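PDB 6K8H: aminotransferase class-III from Sphaerobacter thermophilus DSM 20745, which belongs to the class-III aminotransferases, is also called an omega-transaminase, and binds (5-hydroxy-4,6-dimethylpyridin-3-yl)methyl dihydrogen phosphate in this crystal structure. Local coordinates for residues Pro15-Ala18 / Ala19-Leu22; Pro181-Gly184 / Gly185-Gln188; Gly294-Ala297 / Glu298-Ser301. All coordinates share one frame; numbering follows the deposited sequence.

Contact 1. Residues Pro15-Ala18 / Ala19-Leu22; sequences PGSA and AADL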
ATOM      1  N   PRO B  15     -35.352  -4.976  -5.540  1.00 22.69           N
ATOM      2  CA  PRO B  15     -34.961  -6.326  -5.975  1.00 22.71           C
ATOM      3  C   PRO B  15     -34.733  -6.370  -7.477  1.00 18.45           C
ATOM      4  O   PRO B  15     -35.401  -5.679  -8.247  1.00 22.46           O
ATOM      5  CB  PRO B  15     -36.146  -7.205  -5.555  1.00 25.20           C
ATOM      6  CG  PRO B  15     -37.240  -6.263  -5.133  1.00 25.03           C
ATOM      7  CD  PRO B  15     -36.581  -4.984  -4.729  1.00 24.56           C
ATOM      8  N   GLY B  16     -33.735  -7.151  -7.883  1.00 26.53           N
ATOM      9  CA  GLY B  16     -33.406  -7.250  -9.286  1.00 22.26           C
ATOM     10  C   GLY B  16     -32.725  -6.033  -9.863  1.00 20.26           C
ATOM     11  O   GLY B  16     -32.578  -5.944 -11.083  1.00 19.58           O
ATOM     12  N   SER B  17     -32.306  -5.083  -9.030  1.00 18.42           N
ATOM     13  CA  SER B  17     -31.486  -3.983  -9.515  1.00 20.61           C
ATOM     14  C   SER B  17     -30.137  -4.516 -10.021  1.00 16.35           C
ATOM     15  O   SER B  17     -29.753  -5.670  -9.784  1.00 12.94           O
ATOM     16  CB  SER B  17     -31.261  -2.952  -8.415  1.00 16.16           C
ATOM     17  OG  SER B  17     -30.360  -3.475  -7.458  1.00 16.87           O
ATOM     18  N   ALA B  18     -29.420  -3.667 -10.761  1.00 15.03           N
ATOM     19  CA  ALA B  18     -28.058  -4.020 -11.150  1.00 16.73           C
ATOM     20  C   ALA B  18     -27.174  -4.248  -9.927  1.00 14.44           C
ATOM     21  O   ALA B  18     -26.391  -5.209  -9.883  1.00 11.66           O
ATOM     22  CB  ALA B  18     -27.471  -2.932 -12.044  1.00 15.34           C
ATOM     23  N   ALA B  19     -27.293  -3.372  -8.921  1.00 11.43           N
ATOM     24  CA  ALA B  19     -26.503  -3.524  -7.702  1.00 11.69           C
ATOM     25  C   ALA B  19     -26.818  -4.832  -6.986  1.00 13.87           C
ATOM     26  O   ALA B  19     -25.927  -5.452  -6.407  1.00 13.87           O
ATOM     27  CB  ALA B  19     -26.731  -2.337  -6.766  1.00 10.56           C
ATOM     28  N   ALA B  20     -28.086  -5.250  -6.970  1.00 14.80           N
ATOM     29  CA  ALA B  20     -28.417  -6.506  -6.298  1.00 17.44           C
ATOM     30  C   ALA B  20     -27.774  -7.701  -7.004  1.00 13.48           C
ATOM     31  O   ALA B  20     -27.239  -8.604  -6.349  1.00 17.88           O
ATOM     32  CB  ALA B  20     -29.939  -6.674  -6.214  1.00 18.05           C
ATOM     33  N   ASP B  21     -27.816  -7.723  -8.343  1.00 15.67           N
ATOM     34  CA  ASP B  21     -27.185  -8.802  -9.104  1.00 15.87           C
ATOM     35  C   ASP B  21     -25.680  -8.816  -8.883  1.00 16.04           C
ATOM     36  O   ASP B  21     -25.065  -9.878  -8.694  1.00 14.14           O
ATOM     37  CB  ASP B  21     -27.471  -8.635 -10.598  1.00 16.42           C
ATOM     38  CG  ASP B  21     -28.926  -8.904 -10.974  1.00 25.22           C
ATOM     39  OD1 ASP B  21     -29.711  -9.391 -10.132  1.00 23.00           O
ATOM     40  OD2 ASP B  21     -29.275  -8.621 -12.142  1.00 27.52           O
ATOM     41  N   LEU B  22     -25.068  -7.632  -8.935  1.00 13.63           N
ATOM     42  CA  LEU B  22     -23.639  -7.524  -8.694  1.00 12.73           C
ATOM     43  C   LEU B  22     -23.286  -8.012  -7.302  1.00 12.49           C
ATOM     44  O   LEU B  22     -22.294  -8.713  -7.130  1.00 13.39           O
ATOM     45  CB  LEU B  22     -23.173  -6.082  -8.898  1.00 10.66           C
ATOM     46  CG  LEU B  22     -23.147  -5.630 -10.357  1.00 11.08           C
ATOM     47  CD1 LEU B  22     -23.059  -4.115 -10.446  1.00 13.23           C
ATOM     48  CD2 LEU B  22     -22.000  -6.298 -11.077  1.00 16.70           C
TER
HETATM   49  O   HOH W   1     -32.145  -9.025 -12.077  1.00 33.25           O
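Ser17 caps the start of a helix through its side chain, with OG accepting a hydrogen bond of 2.9 Å from Ala20 N. Its first torsion (chi1 73°) swings OG in over the backbone, facing that N-H. This is the classic serine N-cap, and it is the compact side of the contact: the methyl CB of Ala20 lies 3.5 Å from Ser17 OG, and that of Ala19 approaches the same oxygen. The buried hydroxyl has two hydrogen-bond partners, Ala20 N and Tyr12 O. The i to i+4 backbone bonds of the helix begin here, with Asp21 N bonded to Ser17 O and Leu22 N to Ala18 O at 2.9 Å. Leu22 CG rests 3.3 Å from that same Ala18 O.

The other side is looser and faces solvent. Asp21 is exposed, and a water lies 2.9 Å from Asp21 OD2 and 3.3 Å from Gly16 O; it can donate to either, though with other acceptors in reach both bonds need not exist together.

Helix 18-29 thus starts against the loop joining strands 55-58 and 63-66, where the Asp60 carboxylate accepts from Ala18 N and Ala19 N. Ahead of strand 48-52, Tyr44 packs on Ser17 and Ala20, and Tyr47 on Leu22, which also meets Glu102 of the second subunit.

Contact 2. Residues Pro181-Gly184 / Gly185-Gln188; sequences PYTG and GTPQ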
ATOM      1  N   PRO B 181      -8.568  -2.228  21.106  1.00 10.45           N
ATOM      2  CA  PRO B 181      -8.329  -2.883  19.816  1.00 13.84           C
ATOM      3  C   PRO B 181      -9.312  -2.414  18.757  1.00 14.01           C
ATOM      4  O   PRO B 181     -10.513  -2.285  19.002  1.00 14.32           O
ATOM      5  CB  PRO B 181      -8.529  -4.368  20.128  1.00 12.65           C
ATOM      6  CG  PRO B 181      -9.452  -4.383  21.280  1.00 16.72           C
ATOM      7  CD  PRO B 181      -9.148  -3.150  22.096  1.00 17.05           C
ATOM      8  N   TYR B 182      -8.793  -2.212  17.556  1.00  8.80           N
ATOM      9  CA  TYR B 182      -9.628  -1.931  16.396  1.00 12.70           C
ATOM     10  C   TYR B 182      -9.832  -3.160  15.522  1.00 12.33           C
ATOM     11  O   TYR B 182     -10.828  -3.231  14.797  1.00 13.22           O
ATOM     12  CB  TYR B 182      -8.999  -0.795  15.564  1.00 11.32           C
ATOM     13  CG  TYR B 182      -9.846  -0.308  14.404  1.00 12.11           C
ATOM     14  CD1 TYR B 182     -11.141   0.157  14.611  1.00 11.79           C
ATOM     15  CD2 TYR B 182      -9.341  -0.296  13.109  1.00 12.24           C
ATOM     16  CE1 TYR B 182     -11.917   0.602  13.557  1.00 17.14           C
ATOM     17  CE2 TYR B 182     -10.109   0.139  12.053  1.00 16.18           C
ATOM     18  CZ  TYR B 182     -11.398   0.589  12.286  1.00 14.75           C
ATOM     19  OH  TYR B 182     -12.169   1.024  11.241  1.00 19.71           O
ATOM     20  N   THR B 183      -8.922  -4.129  15.582  1.00 13.24           N
ATOM     21  CA  THR B 183      -9.024  -5.363  14.818  1.00 10.95           C
ATOM     22  C   THR B 183      -9.017  -6.543  15.789  1.00 14.92           C
ATOM     23  O   THR B 183      -8.498  -6.447  16.906  1.00 11.98           O
ATOM     24  CB  THR B 183      -7.879  -5.463  13.793  1.00 11.10           C
ATOM     25  OG1 THR B 183      -8.071  -6.596  12.928  1.00 13.04           O
ATOM     26  CG2 THR B 183      -6.535  -5.583  14.500  1.00  9.58           C
ATOM     27  N   GLY B 184      -9.623  -7.652  15.374  1.00 13.93           N
ATOM     28  CA  GLY B 184      -9.707  -8.807  16.254  1.00 13.59           C
ATOM     29  C   GLY B 184      -8.345  -9.448  16.480  1.00 13.03           C
ATOM     30  O   GLY B 184      -7.495  -9.489  15.590  1.00 11.57           O
ATOM     31  N   GLY B 185      -8.141  -9.952  17.698  1.00 12.17           N
ATOM     32  CA  GLY B 185      -6.899 -10.621  18.025  1.00 12.30           C
ATOM     33  C   GLY B 185      -5.697  -9.720  18.184  1.00 13.66           C
ATOM     34  O   GLY B 185      -4.571 -10.207  18.084  1.00 10.21           O
ATOM     35  N   THR B 186      -5.896  -8.421  18.429  1.00  9.73           N
ATOM     36  CA  THR B 186      -4.764  -7.509  18.594  1.00 11.06           C
ATOM     37  C   THR B 186      -3.874  -7.979  19.740  1.00 13.19           C
ATOM     38  O   THR B 186      -4.367  -8.162  20.864  1.00 15.92           O
ATOM     39  CB  THR B 186      -5.235  -6.080  18.879  1.00 10.41           C
ATOM     40  OG1 THR B 186      -5.942  -5.564  17.746  1.00 12.27           O
ATOM     41  CG2 THR B 186      -4.031  -5.174  19.197  1.00 11.31           C
ATOM     42  N   PRO B 187      -2.575  -8.171  19.508  1.00  9.85           N
ATOM     43  CA  PRO B 187      -1.684  -8.597  20.590  1.00 10.03           C
ATOM     44  C   PRO B 187      -1.640  -7.564  21.706  1.00 13.00           C
ATOM     45  O   PRO B 187      -1.657  -6.355  21.462  1.00 10.68           O
ATOM     46  CB  PRO B 187      -0.321  -8.734  19.901  1.00  9.42           C
ATOM     47  CG  PRO B 187      -0.630  -8.916  18.448  1.00 13.60           C
ATOM     48  CD  PRO B 187      -1.884  -8.102  18.206  1.00  9.67           C
ATOM     49  N   GLN B 188      -1.587  -8.054  22.948  1.00  9.68           N
ATOM     50  CA  GLN B 188      -1.435  -7.140  24.072  1.00 15.18           C
ATOM     51  C   GLN B 188      -0.202  -6.261  23.913  1.00 14.64           C
ATOM     52  O   GLN B 188      -0.240  -5.089  24.286  1.00 15.45           O
ATOM     53  CB  GLN B 188      -1.366  -7.919  25.389  1.00 19.21           C
ATOM     54  CG  GLN B 188      -1.458  -7.049  26.646  1.00 15.42           C
ATOM     55  CD  GLN B 188      -2.793  -6.329  26.786  1.00 20.38           C
ATOM     56  OE1 GLN B 188      -3.847  -6.916  26.574  1.00 20.50           O
ATOM     57  NE2 GLN B 188      -2.747  -5.047  27.158  1.00 21.42           N
TER
HETATM   58  O   HOH W   2      -6.199  -2.967  17.229  1.00 12.79           O
HETATM   59  O   HOH W   3      -8.359  -7.728  20.073  1.00 20.62           O
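Thr186 reaches back across a tight bend to Thr183, donating from OG1 to Thr183 O over 2.8 Å. The donor stands above the carbonyl plane, about 35° out of it. In Thr186 the hydroxyl lies beside the backbone N (chi1 -65°) and faces the preceding residues, while the methyl CG2 extends anti to that nitrogen. Thr183 takes a different rotamer: OG1 points away from its own N, and the methyl CG2 is the branch that faces Thr186. The two side chains cross obliquely, with Thr183 CG2 3.3 Å from Thr186 OG1. Pro181 CB approaches the same hydroxyl, 3.7 Å from Thr186 OG1, so two carbon groups flank it.

The backbone makes a type II beta turn from Thr183 to Thr186, with Gly185 at its third position in a positive-phi conformation (phi 73°). One water accepts from Thr186 N at 3.0 Å and gives a weak bond to Thr183 O, bridging the ends of the turn. A second water donates to Thr186 OG1 at 2.7 Å and accepts from Tyr182 N, tying the hydroxyl to the chain ahead of the turn.

The turn lies at the surface, late in the loop from helix 159-162 to helix 188-192; Glu162 touches Tyr182 and Thr183, and Pro187 is the N-cap residue of the second helix. Pro313, Ala312 and Arg139 of the second subunit pack on Tyr182, Thr183 and Pro187 respectively, and that subunit makes backbone hydrogen bonds with Gly184.

Contact 3. Residues Gly294-Ala297 / Glu298-Ser301; sequences GGSA and EVMS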
ATOM      1  N   GLY B 294       7.376  12.608   4.219  1.00  9.44           N
ATOM      2  CA  GLY B 294       8.421  13.586   3.996  1.00  8.93           C
ATOM      3  C   GLY B 294       8.652  14.408   5.241  1.00  8.32           C
ATOM      4  O   GLY B 294       7.861  14.388   6.185  1.00  8.31           O
ATOM      5  N   GLY B 295       9.747  15.155   5.219  1.00  7.12           N
ATOM      6  CA  GLY B 295      10.043  16.033   6.337  1.00  6.37           C
ATOM      7  C   GLY B 295      11.465  16.549   6.277  1.00 10.45           C
ATOM      8  O   GLY B 295      12.037  16.728   5.191  1.00  9.13           O
ATOM      9  N   SER B 296      12.005  16.842   7.462  1.00  8.84           N
ATOM     10  CA  SER B 296      13.374  17.322   7.565  1.00 13.42           C
ATOM     11  C   SER B 296      14.344  16.297   6.989  1.00 11.10           C
ATOM     12  O   SER B 296      14.152  15.079   7.136  1.00 12.07           O
ATOM     13  CB  SER B 296      13.724  17.646   9.002  1.00 12.92           C
ATOM     14  OG  SER B 296      13.745  16.479   9.812  1.00 11.05           O
ATOM     15  N   ALA B 297      15.389  16.808   6.311  1.00 11.56           N
ATOM     16  CA  ALA B 297      16.486  15.938   5.883  1.00 13.57           C
ATOM     17  C   ALA B 297      17.111  15.208   7.064  1.00 14.90           C
ATOM     18  O   ALA B 297      17.529  14.051   6.933  1.00 11.98           O
ATOM     19  CB  ALA B 297      17.534  16.753   5.143  1.00 13.50           C
ATOM     20  N   GLU B 298      17.109  15.846   8.238  1.00 16.22           N
ATOM     21  CA  GLU B 298      17.671  15.224   9.433  1.00 14.62           C
ATOM     22  C   GLU B 298      16.989  13.894   9.747  1.00 17.15           C
ATOM     23  O   GLU B 298      17.657  12.874   9.954  1.00 15.11           O
ATOM     24  CB  GLU B 298      17.571  16.191  10.616  1.00 14.66           C
ATOM     25  CG  GLU B 298      17.784  15.571  11.988  1.00 19.84           C
ATOM     26  CD  GLU B 298      19.249  15.253  12.313  1.00 24.59           C
ATOM     27  OE1 GLU B 298      20.139  15.587  11.497  1.00 29.67           O
ATOM     28  OE2 GLU B 298      19.505  14.662  13.392  1.00 27.45           O
ATOM     29  N   VAL B 299      15.654  13.880   9.788  1.00 10.75           N
ATOM     30  CA  VAL B 299      14.968  12.641  10.136  1.00  8.15           C
ATOM     31  C   VAL B 299      14.895  11.708   8.935  1.00  9.00           C
ATOM     32  O   VAL B 299      15.112  10.497   9.061  1.00 11.98           O
ATOM     33  CB  VAL B 299      13.567  12.937  10.710  1.00  8.08           C
ATOM     34  CG1 VAL B 299      12.853  11.641  11.044  1.00  9.03           C
ATOM     35  CG2 VAL B 299      13.661  13.840  11.933  1.00 11.95           C
ATOM     36  N   MET B 300      14.620  12.252   7.750  1.00  9.96           N
ATOM     37  CA  MET B 300      14.521  11.403   6.573  1.00 10.59           C
ATOM     38  C   MET B 300      15.834  10.702   6.245  1.00 12.48           C
ATOM     39  O   MET B 300      15.818   9.739   5.474  1.00 10.37           O
ATOM     40  CB  MET B 300      14.035  12.226   5.375  1.00  8.22           C
ATOM     41  CG  MET B 300      12.607  12.754   5.527  1.00  7.33           C
ATOM     42  SD  MET B 300      11.403  11.431   5.380  1.00  9.92           S
ATOM     43  CE  MET B 300      11.666  11.012   3.653  1.00  8.39           C
ATOM     44  N   SER B 301      16.960  11.132   6.833  1.00 10.94           N
ATOM     45  CA  SER B 301      18.241  10.481   6.558  1.00 12.53           C
ATOM     46  C   SER B 301      18.279   9.013   6.981  1.00 14.32           C
ATOM     47  O   SER B 301      19.161   8.281   6.523  1.00 10.65           O
ATOM     48  CB  SER B 301      19.376  11.242   7.244  1.00 13.53           C
ATOM     49  OG  SER B 301      19.237  11.148   8.644  1.00 13.20           O
TER
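Where strand 291-295 passes into helix 297-300, Ser296 is the N-cap residue: its OG accepts a hydrogen bond from Val299 N at 3.2 Å. Val299 CG2 lies 3.4 Å from Ser296 OG. The carbonyl O of Ser296 accepts from Met300 N at 2.9 Å, nearly along the C=O axis.

Two bends along its side chain (chi2 -72°, chi3 -66°) bring Met300 back over the strand end: CG comes within 3.7 Å of Gly295 N, and SD within 3.9 Å of Gly294 CA. The strand, 291-295, is the antiparallel member of the seven-stranded mixed sheet whose order marks the large domain of fold type I aminotransferases. It lies between strands 120-124 and 277-281, and Met300 touches Gln120 and Arg122 of the first and Leu277 of the second.

At the far end of the turn Ser301 OG donates to Glu298 O at 2.7 Å, from above the carbonyl plane, and a weak bond runs from Ser301 N to Ala297 O. Glu298 OE2 is hydrogen-bonded to Tyr141 OH, while Met300 also packs on Pro31 of the second subunit.

In the fold
Each contact joins directly consecutive segments, so none closes a long loop; the three follow in series and neither nest nor cross. From the N terminus, contact 1 starts helix 18-29 beside the loops that flank the strands of the small four-stranded sheet. Contact 2 comes next, about 35 Å away between centres, and lies late in the loop that leads to helix 188-192. Contact 3 follows at the end of strand 291-295, carrying the seven-stranded sheet into helix 297-300. Its centre lies about 31 Å from that of contact 2 and about 50 Å from that of contact 1, on the opposite side of the chain's centre. All three also touch the second subunit.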